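CDNA FLJ56608, highly similar to Homo sapiens chloride channel, calcium activated, family member 1 (CLCA1), mRNA (Homo sapiens, PDB 6PYO) is thought to take part in calcium-activated chloride conductance and in mucus secretion by goblet cells, the chain here being its von Willebrand factor type A domain. Local coordinates at residues A[5-9]-A[40-45]; A[133-137]-A[149-153]; A[57-61]-A[97-102]; A[24-28]-A[138-142]; A[103-107]-A[130-134]. All blocks are in the same frame, centred on the assembly; numbering follows the deposited sequence.

Interaction 1 (A[5-9]-A[40-45]); sequences GQRIV and VELGSW
A parallel backbone pairing of Ile8 with Trp45, bonded through Arg7 O and Val9 N where two strands begin, is flanked by one neutral and one charged side-chain contact. Trp45 N donates to Arg7 O (2.8 Å), and Trp45 O in turn accepts from Val9 N (2.9 Å), so that Ile8 and Trp45 lie side by side on one face of the sheet. On that ladder's outer end Gln6 and Trp45 run alongside each other, pointing the same way. The indole N-H of Trp45 meets Gln6 OE1 at 3.2 Å; the oxygen lies in the ring plane, but the donor stands above the amide plane, 71° out of it, so no lone pair of the oxygen is addressed. Gln6 OE1 is also bonded to Thr2 OG1. A leucine in place of Gln6 would probably leave the Trp45 indole N-H without this acceptor and Thr2 without its partner. Arg7 carries the charge: with CG anti to the backbone N (chi1 -178°) its extended chain passes Ser44 OG and crosses Glu41 at about a right angle. Its NH1 takes the syn lone pair of Glu41 OE1 (3.0 Å), while NE forms a salt bridge with Glu108. Ser44 OG bonds back to Glu41 O (2.9 Å) in the type II turn, and a water that it accepts from bridges to Arg7 N. Adjacent parallel strands 8-14 and 45-51, linked through helix 24-39, form the beta-alpha-beta crossover of a von Willebrand factor type A domain.

Interaction 2 (A[133-137]-A[149-153]); sequences IIHTV and ELSKM
Ser151 and Thr136 bring their hydroxyls together where helix 145-152 packs on strand 133-138, inside the beta-alpha-beta unit that runs on to strand 158-159 in this Rossmann-like fold. Thr136 places OG1 between its backbone N and carbonyl carbon (chi1 59°), which turns the hydroxyl up to the helix; the two oxygens, Thr136 OG1 and Ser151 OG, are hydrogen-bonded at 2.7 Å. Beside this pair the methyl Thr136 CG2 lies against the same Ser151 OG (3.2 Å); the serine oxygen thus touches both branches of the threonine. Ser151 OG also comes within 3.1 Å of Ile134 O, two residues back along the strand, and its single proton may serve this carbonyl instead.

The apolar half of the contact is carried by Ile134 and Leu150, which lean across one another at a slant. Ile134 sets CG1 beside its backbone N, and the CD1 methyl at the end of the branch meets Leu150 CD2 at 4.1 Å. Both side chains are buried: Val127 and Ile109 also touch Ile134, and Phe124, Leu111, Ile87 and Leu91 surround Leu150. Thr154 OG1 bonds to Ile134 N and to Leu150 O, tying strand and helix again. Ser151 CA adds a C-H contact to the same Ile134 O, 3.4 Å away.

Interaction 3 (A[57-61]-A[97-102]); sequences VQSEL and VIRKKY
Val57, Leu61 and Val97 supply the apolar part of this packing of strand 55-63, the outermost strand at its side of the sheet, against the C-terminal end of helix 87-99. Val57 and Val97 reach toward each other tip to tip, methyl to methyl, with Val57 CG2 3.8 Å from Val97 CG2. Leu61 CG lies against the other branch, Val97 CG1 (4.1 Å). Further on, the CD1 methyl of Leu61 sits in the plane of the Tyr102 ring at its edge, 3.8 Å from Tyr102 CD2, while Lys101 CB lies over one face of that ring, offset toward the rim. Val97 also reaches Val49 of the neighbouring strand.

The polar part has no direct hydrogen bond across the segments; a water does the joining. It donates to Glu60 OE2 (2.9 Å) and to Val97 O (2.7 Å) and accepts from Leu61 N (3.0 Å), so the strand N-H and the helix carbonyl both find a partner through it.

Charge adds a looser element. Glu60, bent at chi2 (-83°), swings its carboxylate across the Lys100 chain at about a right angle. Glu60 OE1 lies 3.2 Å from Lys100 CE, but Lys100 NZ is 4.3 Å from it, too far for a salt bridge.

Cohesion here therefore rests mainly on branched aliphatic groups, with one water bridging the backbones. Glu60 and Lys100, at the more exposed margin, are likely to contribute only a weak electrostatic attraction.

Interaction 4 (A[24-28]-A[138-142]); sequences RLNRL and ALGPS
Leu139 O is approached by two arginines of helix 24-39. Arg27 NH1 makes a weak, bent hydrogen bond to it; the 2.5 Å between Arg27 NH1 and Leu139 O is so short that its details are doubtful. The oxygen lies at the edge of the Arg27 guanidinium, near its plane, because the chain bends at chi3 (-94°) and folds back, laying one face of the group over Arg24 CA. Arg24 comes to the same oxygen with its CG (3.6 Å) and runs on, extended, until Gly140 CA lies over a face of its guanidinium and Arg24 NH2 stands 3.7 Å from Pro141 CD. Its NH1 is paired with Glu116 and Asp114. With an alanine in place of Arg27, Leu139 O would probably lose this weak donor and Arg24 CA the flat group packed on it. Leu28 and Leu139 cross at about a right angle, Leu28 CB 3.6 Å from Leu139 CD1. The loop joins strand 133-138 to helix 145-152, and both leucines also rest on Leu112 of strand 108-113, so the start of helix 24-39 is packed against the C-terminal ends of the parallel strands.

Interaction 5 (A[103-107]-A[130-134]); sequences PTDGS and SGAII
Gly131 and Gly106 meet through flat peptide groups rather than rings: Gly106 N stands above the plane of the Gly131 carbonyl, 56° out of it, yet its N-H points almost straight at the oxygen (3.0 Å, 172°). The Ser107 carbonyl is met quite differently, end on, with Ile133 N 2.8 Å from Ser107 O and the C=O...N angle 161°. At that same Ser107 O, Ala132 CA adds a C-H contact of 3.3 Å.

Side chains support this backbone pairing. Thr104 OG1, placed between its own N and carbonyl carbon, donates to Ser130 O (2.8 Å). Ser107 OG turns back in the carbonyl plane onto a lone pair of Thr104 O (2.6 Å), which also receives Ser107 N, so the type II turn from Thr104 to Ser107 is closed twice. In the other segment, Ser130 OG accepts from Ala132 N, an ST turn at the helix end, and bonds to Val127 O. Positive phi at Gly131 suits glycine, and a CB there would collide with Asp105 CG.

Ile133 bends its CD1 methyl back to Gly106 O, 3.9 Å away. The loop after helix 87-99 and the end of helix 124-130 thus come together just where the adjacent parallel strands 108-113 and 133-138 start; Ala132 packs on Phe95 of helix 87-99 and on Ile109 of the sheet.

Interactions 1, 3 and 5 meet at one end of the sheet. Ile8 of interaction 1 touches the other two: its CG2 is 3.8 Å from Ser107 CB and 3.8 Å from Ile98 CG2. Trp45 NE1 also comes within 3.4 Å of Tyr102 OH. Interaction 2 takes over from interaction 5 along strand 133-138, sharing Ile133 and Ile134, with centres 11 Å apart. Interaction 4 lies at the other end, its centre about 25 Å from those of interactions 1 and 3. There the Arg24 side chain is about 7 Å from a calcium ion, probably the one bound by Ser16, Ser18 and Thr85, consistent with a metal-ion-dependent adhesion site. Arg7 and Gly106 are each about 8 Å from a calcium at the far end.

Interaction 1 (A[5-9]-A[40-45])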
# COMPACT_ATOMS: atom_id res chain seq x y z
N GLY A 5 12.38 10.21 -13.59
CA GLY A 5 12.44 10.78 -12.27
C GLY A 5 11.12 11.09 -11.61
O GLY A 5 11.07 11.94 -10.70
N GLN A 6 10.04 10.43 -12.05
CA GLN A 6 8.73 10.49 -11.41
C GLN A 6 8.55 9.33 -10.44
O GLN A 6 8.88 8.18 -10.75
CB GLN A 6 7.61 10.49 -12.45
CG GLN A 6 7.79 11.60 -13.48
CD GLN A 6 7.13 11.26 -14.81
OE1 GLN A 6 7.17 10.10 -15.26
NE2 GLN A 6 6.56 12.26 -15.47
N ARG A 7 8.10 9.68 -9.25
CA ARG A 7 7.82 8.71 -8.22
C ARG A 7 6.74 7.75 -8.69
O ARG A 7 5.78 8.17 -9.32
CB ARG A 7 7.34 9.44 -6.96
CG ARG A 7 7.04 8.53 -5.76
CD ARG A 7 6.61 9.39 -4.58
NE ARG A 7 6.94 8.78 -3.31
CZ ARG A 7 6.62 9.31 -2.14
NH1 ARG A 7 5.93 10.43 -2.11
NH2 ARG A 7 6.95 8.71 -1.02
N ILE A 8 6.88 6.48 -8.34
CA ILE A 8 5.86 5.46 -8.53
C ILE A 8 5.46 4.96 -7.16
O ILE A 8 6.31 4.52 -6.40
CB ILE A 8 6.36 4.27 -9.39
CG1 ILE A 8 6.78 4.75 -10.77
CG2 ILE A 8 5.25 3.19 -9.36
CD1 ILE A 8 7.63 3.74 -11.50
N VAL A 9 4.18 5.00 -6.85
CA VAL A 9 3.70 4.64 -5.52
C VAL A 9 2.41 3.87 -5.69
O VAL A 9 1.56 4.26 -6.48
CB VAL A 9 3.44 5.88 -4.62
CG1 VAL A 9 3.25 5.46 -3.16
CG2 VAL A 9 4.55 6.83 -4.70
N VAL A 40 1.58 13.37 -1.55
CA VAL A 40 2.21 12.89 -2.78
C VAL A 40 2.36 14.10 -3.71
O VAL A 40 1.50 14.99 -3.73
CB VAL A 40 1.41 11.72 -3.38
CG1 VAL A 40 0.12 12.16 -3.99
CG2 VAL A 40 2.27 10.95 -4.40
N GLU A 41 3.49 14.17 -4.40
CA GLU A 41 3.89 15.35 -5.17
C GLU A 41 3.38 15.29 -6.61
O GLU A 41 3.19 14.21 -7.20
CB GLU A 41 5.43 15.50 -5.19
CG GLU A 41 6.25 14.32 -5.87
CD GLU A 41 6.72 13.18 -4.90
OE1 GLU A 41 5.90 12.61 -4.11
OE2 GLU A 41 7.94 12.85 -4.92
N LEU A 42 3.18 16.48 -7.18
CA LEU A 42 2.84 16.65 -8.58
C LEU A 42 3.71 15.76 -9.46
O LEU A 42 4.93 15.71 -9.31
CB LEU A 42 3.06 18.13 -8.95
CG LEU A 42 2.85 18.69 -10.34
CD1 LEU A 42 1.32 18.74 -10.58
CD2 LEU A 42 3.46 20.07 -10.48
N GLY A 43 3.08 15.07 -10.39
CA GLY A 43 3.81 14.31 -11.37
C GLY A 43 4.09 12.88 -10.99
O GLY A 43 4.53 12.10 -11.84
N SER A 44 3.80 12.51 -9.76
CA SER A 44 3.90 11.12 -9.34
C SER A 44 2.84 10.24 -9.99
O SER A 44 1.69 10.66 -10.18
CB SER A 44 3.72 11.03 -7.84
OG SER A 44 4.71 11.78 -7.20
N TRP A 45 3.23 8.98 -10.28
CA TRP A 45 2.32 7.92 -10.67
C TRP A 45 1.87 7.20 -9.42
O TRP A 45 2.69 6.81 -8.59
CB TRP A 45 3.03 6.96 -11.66
CG TRP A 45 3.31 7.65 -12.96
CD1 TRP A 45 4.46 8.33 -13.31
CD2 TRP A 45 2.42 7.77 -14.06
NE1 TRP A 45 4.32 8.84 -14.59
CE2 TRP A 45 3.07 8.51 -15.07
CE3 TRP A 45 1.12 7.30 -14.30
CZ2 TRP A 45 2.46 8.79 -16.29
CZ3 TRP A 45 0.53 7.59 -15.51
CH2 TRP A 45 1.20 8.33 -16.48
O HOH W 1 7.07 12.44 -8.65

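Interaction 2 (A[133-137]-A[149-153])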
# COMPACT_ATOMS: atom_id res chain seq x y z
N ILE A 133 10.34 -0.43 -2.63
CA ILE A 133 10.54 0.11 -1.29
C ILE A 133 9.20 -0.02 -0.59
O ILE A 133 8.23 0.59 -1.04
CB ILE A 133 10.95 1.59 -1.35
CG1 ILE A 133 12.27 1.77 -2.11
CG2 ILE A 133 11.08 2.24 0.01
CD1 ILE A 133 12.31 3.14 -2.90
N ILE A 134 9.12 -0.80 0.48
CA ILE A 134 7.86 -0.98 1.18
C ILE A 134 7.86 -0.14 2.46
O ILE A 134 8.59 -0.43 3.41
CB ILE A 134 7.58 -2.46 1.48
CG1 ILE A 134 7.57 -3.29 0.19
CG2 ILE A 134 6.23 -2.60 2.12
CD1 ILE A 134 7.88 -4.74 0.39
N HIS A 135 7.05 0.91 2.48
CA HIS A 135 6.72 1.66 3.69
C HIS A 135 5.54 0.95 4.35
O HIS A 135 4.57 0.58 3.67
CB HIS A 135 6.33 3.09 3.35
CG HIS A 135 7.31 3.78 2.44
ND1 HIS A 135 8.59 4.10 2.84
CD2 HIS A 135 7.18 4.26 1.19
CE1 HIS A 135 9.22 4.72 1.86
NE2 HIS A 135 8.40 4.79 0.82
N THR A 136 5.62 0.76 5.66
CA THR A 136 4.56 0.11 6.42
C THR A 136 4.06 1.07 7.49
O THR A 136 4.85 1.75 8.15
CB THR A 136 5.05 -1.21 7.05
OG1 THR A 136 6.16 -0.97 7.93
CG2 THR A 136 5.49 -2.19 5.98
N VAL A 137 2.74 1.17 7.60
CA VAL A 137 2.07 1.86 8.69
C VAL A 137 1.25 0.79 9.42
O VAL A 137 0.29 0.22 8.86
CB VAL A 137 1.19 3.01 8.21
CG1 VAL A 137 0.74 3.85 9.41
CG2 VAL A 137 1.94 3.90 7.23
N GLU A 149 9.80 -6.42 9.02
CA GLU A 149 10.85 -6.95 8.14
C GLU A 149 10.61 -6.59 6.68
O GLU A 149 11.57 -6.45 5.92
CB GLU A 149 10.99 -8.46 8.31
CG GLU A 149 11.60 -8.87 9.69
CD GLU A 149 12.96 -8.24 9.98
OE1 GLU A 149 13.87 -8.33 9.13
OE2 GLU A 149 13.12 -7.64 11.08
N LEU A 150 9.35 -6.46 6.26
CA LEU A 150 9.09 -5.96 4.91
C LEU A 150 9.77 -4.62 4.70
O LEU A 150 10.41 -4.39 3.67
CB LEU A 150 7.58 -5.81 4.67
CG LEU A 150 6.79 -7.07 4.37
CD1 LEU A 150 5.30 -6.73 4.26
CD2 LEU A 150 7.27 -7.76 3.11
N SER A 151 9.59 -3.70 5.66
CA SER A 151 10.27 -2.41 5.55
C SER A 151 11.80 -2.55 5.61
O SER A 151 12.53 -2.01 4.76
CB SER A 151 9.80 -1.48 6.67
OG SER A 151 8.47 -1.07 6.45
N LYS A 152 12.31 -3.24 6.63
CA LYS A 152 13.75 -3.30 6.83
C LYS A 152 14.47 -3.85 5.60
O LYS A 152 15.54 -3.35 5.24
CB LYS A 152 14.08 -4.14 8.06
CG LYS A 152 13.85 -3.39 9.35
CD LYS A 152 14.40 -4.14 10.56
CE LYS A 152 14.92 -3.15 11.61
NZ LYS A 152 13.97 -2.02 11.86
N MET A 153 13.89 -4.83 4.94
CA MET A 153 14.62 -5.47 3.84
C MET A 153 14.49 -4.73 2.52
O MET A 153 15.08 -5.17 1.52
CB MET A 153 14.12 -6.89 3.64
CG MET A 153 12.68 -6.93 3.10
SD MET A 153 11.79 -8.47 3.41
CE MET A 153 12.32 -9.45 2.04

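Interaction 3 (A[57-61]-A[97-102])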
# COMPACT_ATOMS: atom_id res chain seq x y z
N VAL A 57 -7.89 -4.13 -7.27
CA VAL A 57 -7.30 -2.91 -7.82
C VAL A 57 -8.35 -1.81 -7.77
O VAL A 57 -9.33 -1.86 -8.50
CB VAL A 57 -6.79 -3.11 -9.24
CG1 VAL A 57 -6.11 -1.82 -9.76
CG2 VAL A 57 -5.78 -4.29 -9.28
N GLN A 58 -8.17 -0.83 -6.87
CA GLN A 58 -9.05 0.33 -6.91
C GLN A 58 -8.62 1.31 -8.00
O GLN A 58 -9.46 2.01 -8.56
CB GLN A 58 -9.08 1.05 -5.56
CG GLN A 58 -9.52 0.24 -4.43
CD GLN A 58 -10.94 -0.35 -4.67
OE1 GLN A 58 -11.80 0.32 -5.20
NE2 GLN A 58 -11.13 -1.60 -4.31
N SER A 59 -7.33 1.38 -8.30
CA SER A 59 -6.88 2.28 -9.36
C SER A 59 -5.54 1.80 -9.91
O SER A 59 -4.60 1.52 -9.15
CB SER A 59 -6.74 3.72 -8.88
OG SER A 59 -6.23 4.55 -9.92
N GLU A 60 -5.49 1.65 -11.23
CA GLU A 60 -4.24 1.54 -11.95
C GLU A 60 -3.41 2.79 -11.69
O GLU A 60 -3.87 3.79 -11.12
CB GLU A 60 -4.50 1.38 -13.44
CG GLU A 60 -5.44 0.22 -13.79
CD GLU A 60 -4.74 -1.12 -13.84
OE1 GLU A 60 -5.29 -2.05 -14.49
OE2 GLU A 60 -3.65 -1.26 -13.23
N LEU A 61 -2.17 2.74 -12.12
CA LEU A 61 -1.32 3.92 -11.98
C LEU A 61 -1.98 5.09 -12.69
O LEU A 61 -2.30 5.02 -13.87
CB LEU A 61 0.05 3.65 -12.57
CG LEU A 61 0.97 2.72 -11.80
CD1 LEU A 61 2.32 2.74 -12.53
CD2 LEU A 61 1.10 3.13 -10.33
N VAL A 97 0.28 -3.99 -10.78
CA VAL A 97 -0.23 -2.68 -11.16
C VAL A 97 0.92 -1.83 -11.68
O VAL A 97 0.80 -1.17 -12.72
CB VAL A 97 -0.96 -2.02 -9.97
CG1 VAL A 97 -1.06 -0.50 -10.18
CG2 VAL A 97 -2.34 -2.69 -9.73
N ILE A 98 2.06 -1.89 -10.99
CA ILE A 98 3.18 -1.05 -11.38
C ILE A 98 3.74 -1.51 -12.70
O ILE A 98 3.96 -0.70 -13.62
CB ILE A 98 4.26 -1.06 -10.29
CG1 ILE A 98 3.73 -0.34 -9.04
CG2 ILE A 98 5.49 -0.33 -10.81
CD1 ILE A 98 4.49 -0.69 -7.78
N ARG A 99 3.95 -2.82 -12.82
CA ARG A 99 4.55 -3.41 -14.00
C ARG A 99 3.69 -3.31 -15.22
O ARG A 99 4.16 -3.70 -16.30
CB ARG A 99 4.88 -4.88 -13.78
CG ARG A 99 6.04 -5.07 -12.84
CD ARG A 99 6.20 -6.50 -12.36
NE ARG A 99 7.37 -6.56 -11.49
CZ ARG A 99 7.50 -7.41 -10.48
NH1 ARG A 99 6.51 -8.26 -10.20
NH2 ARG A 99 8.61 -7.39 -9.75
N LYS A 100 2.44 -2.84 -15.11
CA LYS A 100 1.74 -2.54 -16.36
C LYS A 100 2.42 -1.41 -17.13
O LYS A 100 2.17 -1.25 -18.33
CB LYS A 100 0.27 -2.17 -16.12
CG LYS A 100 -0.55 -3.34 -15.54
CD LYS A 100 -1.95 -3.38 -16.12
CE LYS A 100 -2.95 -4.06 -15.17
NZ LYS A 100 -2.72 -5.51 -15.00
N LYS A 101 3.28 -0.61 -16.46
CA LYS A 101 3.90 0.55 -17.08
C LYS A 101 5.40 0.61 -16.84
O LYS A 101 6.15 1.07 -17.72
CB LYS A 101 3.27 1.87 -16.55
CG LYS A 101 1.87 2.19 -17.08
CD LYS A 101 1.93 3.21 -18.22
CE LYS A 101 1.82 4.66 -17.73
NZ LYS A 101 2.34 5.70 -18.69
N TYR A 102 5.85 0.16 -15.68
CA TYR A 102 7.18 0.48 -15.18
C TYR A 102 7.77 -0.69 -14.41
O TYR A 102 7.03 -1.52 -13.87
CB TYR A 102 7.12 1.72 -14.26
CG TYR A 102 6.60 2.96 -14.95
CD1 TYR A 102 7.33 3.56 -15.99
CD2 TYR A 102 5.41 3.57 -14.56
CE1 TYR A 102 6.87 4.71 -16.63
CE2 TYR A 102 4.94 4.71 -15.20
CZ TYR A 102 5.66 5.27 -16.23
OH TYR A 102 5.18 6.41 -16.86
O HOH W 2 -1.24 0.36 -13.64

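Interaction 4 (A[24-28]-A[138-142])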
# COMPACT_ATOMS: atom_id res chain seq x y z
N ARG A 24 -9.37 1.36 13.44
CA ARG A 24 -8.28 1.06 12.52
C ARG A 24 -8.61 1.52 11.12
O ARG A 24 -7.76 2.10 10.44
CB ARG A 24 -7.98 -0.43 12.53
CG ARG A 24 -7.54 -0.93 13.86
CD ARG A 24 -7.39 -2.42 13.85
NE ARG A 24 -7.03 -2.89 15.17
CZ ARG A 24 -6.61 -4.12 15.44
NH1 ARG A 24 -6.48 -5.04 14.48
NH2 ARG A 24 -6.30 -4.42 16.68
N LEU A 25 -9.82 1.24 10.66
CA LEU A 25 -10.16 1.60 9.29
C LEU A 25 -10.26 3.11 9.12
O LEU A 25 -9.83 3.65 8.09
CB LEU A 25 -11.46 0.92 8.89
CG LEU A 25 -11.76 0.97 7.39
CD1 LEU A 25 -10.77 0.18 6.60
CD2 LEU A 25 -13.17 0.47 7.14
N ASN A 26 -10.78 3.82 10.13
CA ASN A 26 -10.77 5.28 10.09
C ASN A 26 -9.34 5.82 10.05
O ASN A 26 -9.06 6.77 9.32
CB ASN A 26 -11.51 5.85 11.31
CG ASN A 26 -13.02 5.92 11.11
OD1 ASN A 26 -13.52 6.08 10.00
ND2 ASN A 26 -13.75 5.78 12.22
N ARG A 27 -8.43 5.24 10.83
CA ARG A 27 -7.05 5.68 10.79
C ARG A 27 -6.41 5.39 9.44
O ARG A 27 -5.64 6.21 8.91
CB ARG A 27 -6.25 5.04 11.92
CG ARG A 27 -6.43 5.76 13.24
CD ARG A 27 -5.74 5.03 14.40
NE ARG A 27 -6.67 4.13 15.09
CZ ARG A 27 -6.42 2.86 15.38
NH1 ARG A 27 -5.25 2.32 15.05
NH2 ARG A 27 -7.33 2.12 16.00
N LEU A 28 -6.73 4.23 8.85
CA LEU A 28 -6.25 3.96 7.50
C LEU A 28 -6.74 5.03 6.55
O LEU A 28 -5.97 5.58 5.76
CB LEU A 28 -6.67 2.57 7.04
CG LEU A 28 -6.28 2.20 5.60
CD1 LEU A 28 -6.04 0.70 5.51
CD2 LEU A 28 -7.36 2.62 4.61
N ALA A 138 1.66 0.49 10.65
CA ALA A 138 0.98 -0.48 11.49
C ALA A 138 -0.19 0.22 12.17
O ALA A 138 0.01 1.21 12.88
CB ALA A 138 1.95 -1.06 12.52
N LEU A 139 -1.41 -0.27 11.95
CA LEU A 139 -2.59 0.40 12.48
C LEU A 139 -3.16 -0.30 13.70
O LEU A 139 -4.11 0.19 14.32
CB LEU A 139 -3.64 0.52 11.37
CG LEU A 139 -3.13 1.41 10.23
CD1 LEU A 139 -3.92 1.27 8.97
CD2 LEU A 139 -3.09 2.88 10.69
N GLY A 140 -2.59 -1.43 14.08
CA GLY A 140 -2.94 -2.08 15.31
C GLY A 140 -1.68 -2.37 16.09
O GLY A 140 -0.56 -2.15 15.60
N PRO A 141 -1.84 -2.89 17.31
CA PRO A 141 -0.68 -3.21 18.15
C PRO A 141 -0.20 -4.65 18.06
O PRO A 141 0.85 -4.97 18.62
CB PRO A 141 -1.20 -2.92 19.57
CG PRO A 141 -2.66 -3.38 19.47
CD PRO A 141 -3.11 -3.10 18.03
N SER A 142 -0.93 -5.51 17.36
CA SER A 142 -0.58 -6.92 17.25
C SER A 142 0.03 -7.25 15.90
O SER A 142 -0.13 -8.37 15.40
CB SER A 142 -1.81 -7.79 17.51
OG SER A 142 -2.57 -7.28 18.59

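Interaction 5 (A[103-107]-A[130-134])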
# COMPACT_ATOMS: atom_id res chain seq x y z
N PRO A 103 9.09 -0.75 -14.32
CA PRO A 103 9.71 -1.65 -13.34
C PRO A 103 9.37 -1.27 -11.90
O PRO A 103 9.02 -0.12 -11.60
CB PRO A 103 11.22 -1.50 -13.59
CG PRO A 103 11.37 -0.46 -14.70
CD PRO A 103 10.05 0.20 -14.92
N THR A 104 9.48 -2.25 -11.01
CA THR A 104 9.22 -2.04 -9.60
C THR A 104 10.47 -1.58 -8.84
O THR A 104 10.34 -0.98 -7.77
CB THR A 104 8.68 -3.32 -8.96
OG1 THR A 104 9.44 -4.45 -9.41
CG2 THR A 104 7.23 -3.53 -9.34
N ASP A 105 11.66 -1.79 -9.39
CA ASP A 105 12.89 -1.36 -8.71
C ASP A 105 12.89 0.16 -8.51
O ASP A 105 12.89 0.93 -9.48
CB ASP A 105 14.12 -1.79 -9.51
CG ASP A 105 15.39 -1.98 -8.63
OD1 ASP A 105 15.56 -1.29 -7.58
OD2 ASP A 105 16.24 -2.83 -9.01
N GLY A 106 12.91 0.59 -7.26
CA GLY A 106 12.79 1.99 -6.93
C GLY A 106 11.37 2.53 -6.87
O GLY A 106 11.20 3.71 -6.56
N SER A 107 10.36 1.72 -7.17
CA SER A 107 8.98 2.08 -6.87
C SER A 107 8.70 1.89 -5.38
O SER A 107 9.45 1.22 -4.66
CB SER A 107 8.01 1.25 -7.72
OG SER A 107 7.93 -0.08 -7.25
N SER A 130 11.69 -7.63 -6.30
CA SER A 130 11.01 -6.52 -6.97
C SER A 130 11.87 -5.26 -6.97
O SER A 130 11.79 -4.48 -7.93
CB SER A 130 9.66 -6.24 -6.31
OG SER A 130 9.78 -5.56 -5.07
N GLY A 131 12.69 -5.07 -5.93
CA GLY A 131 13.41 -3.83 -5.74
C GLY A 131 12.54 -2.69 -5.26
O GLY A 131 13.05 -1.57 -5.13
N ALA A 132 11.25 -2.95 -5.03
CA ALA A 132 10.35 -1.96 -4.48
C ALA A 132 10.77 -1.61 -3.05
O ALA A 132 11.47 -2.35 -2.38
CB ALA A 132 8.90 -2.46 -4.50
N ILE A 133 10.34 -0.43 -2.63
CA ILE A 133 10.54 0.11 -1.29
C ILE A 133 9.20 -0.02 -0.59
O ILE A 133 8.23 0.59 -1.04
CB ILE A 133 10.95 1.59 -1.35
CG1 ILE A 133 12.27 1.77 -2.11
CG2 ILE A 133 11.08 2.24 0.01
CD1 ILE A 133 12.31 3.14 -2.90
N ILE A 134 9.12 -0.80 0.48
CA ILE A 134 7.86 -0.98 1.18
C ILE A 134 7.86 -0.14 2.46
O ILE A 134 8.59 -0.43 3.41
CB ILE A 134 7.58 -2.46 1.48
CG1 ILE A 134 7.57 -3.29 0.19
CG2 ILE A 134 6.23 -2.60 2.12
CD1 ILE A 134 7.88 -4.74 0.39
O HOH W 3 15.62 -1.12 -5.14